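Local coordinates for extracellular solute-binding protein family 1 (Arthrobacter chlorophenolicus, PDB 4R2F), which binds the disaccharide laminaribiose and probably delivers such sugars to a membrane transporter as its extracellular solute-binding component, at residues 292-296 against 368-373. Numbering follows the deposited sequence.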
loop_
_atom_site.group_PDB
_atom_site.type_symbol
_atom_site.label_atom_id
_atom_site.label_comp_id
_atom_site.label_asym_id
_atom_site.label_seq_id
_atom_site.Cartn_x
_atom_site.Cartn_y
_atom_site.Cartn_z
ATOM N N VAL A 292 2.453 -10.946 -15.741
ATOM C CA VAL A 292 3.569 -10.053 -16.028
ATOM C C VAL A 292 3.236 -8.587 -15.724
ATOM O O VAL A 292 2.083 -8.144 -15.864
ATOM C CB VAL A 292 3.950 -10.197 -17.531
ATOM C CG1 VAL A 292 4.949 -9.141 -17.974
ATOM C CG2 VAL A 292 4.484 -11.602 -17.789
ATOM N N VAL A 293 4.248 -7.830 -15.320
ATOM C CA VAL A 293 4.058 -6.370 -15.074
ATOM C C VAL A 293 3.799 -5.642 -16.378
ATOM O O VAL A 293 4.494 -5.874 -17.372
ATOM C CB VAL A 293 5.268 -5.766 -14.333
ATOM C CG1 VAL A 293 5.172 -4.245 -14.239
ATOM C CG2 VAL A 293 5.356 -6.359 -12.937
ATOM N N ALA A 294 2.767 -4.800 -16.379
ATOM C CA ALA A 294 2.441 -3.957 -17.535
ATOM C C ALA A 294 3.030 -2.559 -17.332
ATOM O O ALA A 294 3.224 -2.123 -16.198
ATOM C CB ALA A 294 0.920 -3.874 -17.723
ATOM N N SER A 295 3.284 -1.840 -18.423
ATOM C CA SER A 295 3.801 -0.468 -18.298
ATOM C C SER A 295 2.721 0.466 -17.764
ATOM O O SER A 295 1.536 0.255 -18.027
ATOM C CB SER A 295 4.310 0.047 -19.646
ATOM O OG SER A 295 5.469 -0.687 -20.053
ATOM N N PRO A 296 3.122 1.509 -17.015
ATOM C CA PRO A 296 2.135 2.505 -16.587
ATOM C C PRO A 296 1.435 3.105 -17.796
ATOM O O PRO A 296 1.992 3.116 -18.899
ATOM C CB PRO A 296 2.957 3.569 -15.852
ATOM C CG PRO A 296 4.324 3.018 -15.687
ATOM C CD PRO A 296 4.496 1.853 -16.614
ATOM N N LYS A 368 11.229 -3.974 -13.794
ATOM C CA LYS A 368 10.299 -3.099 -14.504
ATOM C C LYS A 368 9.587 -2.114 -13.547
ATOM O O LYS A 368 9.354 -0.942 -13.876
ATOM C CB LYS A 368 9.302 -3.940 -15.258
ATOM C CG LYS A 368 8.353 -3.140 -16.131
ATOM C CD LYS A 368 7.621 -4.075 -17.069
ATOM C CE LYS A 368 6.718 -3.320 -17.999
ATOM N NZ LYS A 368 6.146 -4.191 -19.051
ATOM N N ILE A 369 9.265 -2.581 -12.344
ATOM C CA ILE A 369 8.631 -1.735 -11.318
ATOM C C ILE A 369 9.555 -0.607 -10.882
ATOM O O ILE A 369 9.147 0.561 -10.810
ATOM C CB ILE A 369 8.194 -2.595 -10.103
ATOM C CG1 ILE A 369 7.049 -3.519 -10.508
ATOM C CG2 ILE A 369 7.783 -1.738 -8.921
ATOM C CD1 ILE A 369 6.897 -4.698 -9.579
ATOM N N VAL A 370 10.803 -0.963 -10.598
ATOM C CA VAL A 370 11.838 0.013 -10.276
ATOM C C VAL A 370 11.999 1.026 -11.372
ATOM O O VAL A 370 12.041 2.228 -11.118
ATOM C CB VAL A 370 13.185 -0.696 -9.962
ATOM C CG1 VAL A 370 14.317 0.293 -9.696
ATOM C CG2 VAL A 370 13.009 -1.547 -8.712
ATOM N N ASN A 371 12.068 0.550 -12.605
ATOM C CA ASN A 371 12.421 1.433 -13.700
ATOM C C ASN A 371 11.271 2.284 -14.217
ATOM O O ASN A 371 11.507 3.371 -14.665
ATOM C CB ASN A 371 13.033 0.649 -14.862
ATOM C CG ASN A 371 14.416 0.098 -14.529
ATOM O OD1 ASN A 371 14.998 0.429 -13.508
ATOM N ND2 ASN A 371 14.923 -0.772 -15.381
ATOM N N GLU A 372 10.047 1.770 -14.158
ATOM C CA GLU A 372 8.896 2.436 -14.756
ATOM C C GLU A 372 7.930 2.985 -13.750
ATOM O O GLU A 372 7.271 3.959 -14.038
ATOM C CB GLU A 372 8.164 1.484 -15.710
ATOM C CG GLU A 372 9.066 1.001 -16.866
ATOM C CD GLU A 372 8.333 0.250 -17.966
ATOM O OE1 GLU A 372 7.093 0.415 -18.129
ATOM O OE2 GLU A 372 9.019 -0.503 -18.705
ATOM N N TYR A 373 7.819 2.383 -12.572
ATOM C CA TYR A 373 6.853 2.899 -11.565
ATOM C C TYR A 373 7.501 3.793 -10.508
ATOM O O TYR A 373 6.967 4.852 -10.152
ATOM C CB TYR A 373 6.060 1.722 -10.925
ATOM C CG TYR A 373 5.064 1.096 -11.866
ATOM C CD1 TYR A 373 5.451 0.142 -12.821
ATOM C CD2 TYR A 373 3.720 1.461 -11.817
ATOM C CE1 TYR A 373 4.514 -0.444 -13.675
ATOM C CE2 TYR A 373 2.804 0.923 -12.691
ATOM C CZ TYR A 373 3.199 -0.042 -13.607
ATOM O OH TYR A 373 2.263 -0.563 -14.439
HETATM O O HOH W 1 3.772 -3.713 -20.822
#
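Strand 292-294 runs alongside helix 368-373 where V293 and K368 meet, and the chain after the strand runs on past E372 and Y373. The axes of these short segments are almost parallel, 3° apart, and come within 9.5 Å. The helix has a wider pi-type turn at 369-373.

V293 points toward the helix. Its CG1 rests on the aliphatic part of K368, 3.7 Å from CD, and its CG2 meets CD1 of I369. The K368 side chain is fully extended, with CG anti to the backbone N (chi1 -175°). This stretches it past V293 until NZ donates to V293 O at 2.9 Å, from above the carbonyl plane. A water accepts from both K368 NZ and S295 N, giving the ammonium a second, water-mediated link to segment 292-296.

S295 OG donates to E372 OE1 at 2.7 Å, on the syn lone pair of the carboxylate. Y373 OH gives its proton to A294 O, a short bond of 2.5 Å, again out of the plane of the carbonyl. That oxygen lies at the edge of the tyrosine ring. P296 lies over one face in a CH-pi contact, its CG 3.9 Å from the ring centroid and 10° off the normal.

Strand 291-294 pairs antiparallel with strand 145-161 through backbone bonds of V292 with Y160 and A294 with L158. Y373 OH also accepts from L158 N, and N365, earlier in helix 364-373, takes the V293 N-H on its OD1. I369 and Y373 both touch I155, so the contact packs helix 364-373 against two neighbouring strands of the mixed sheet, away from the sugar: the side chain of I369 is about 13 Å from a bound glucose unit.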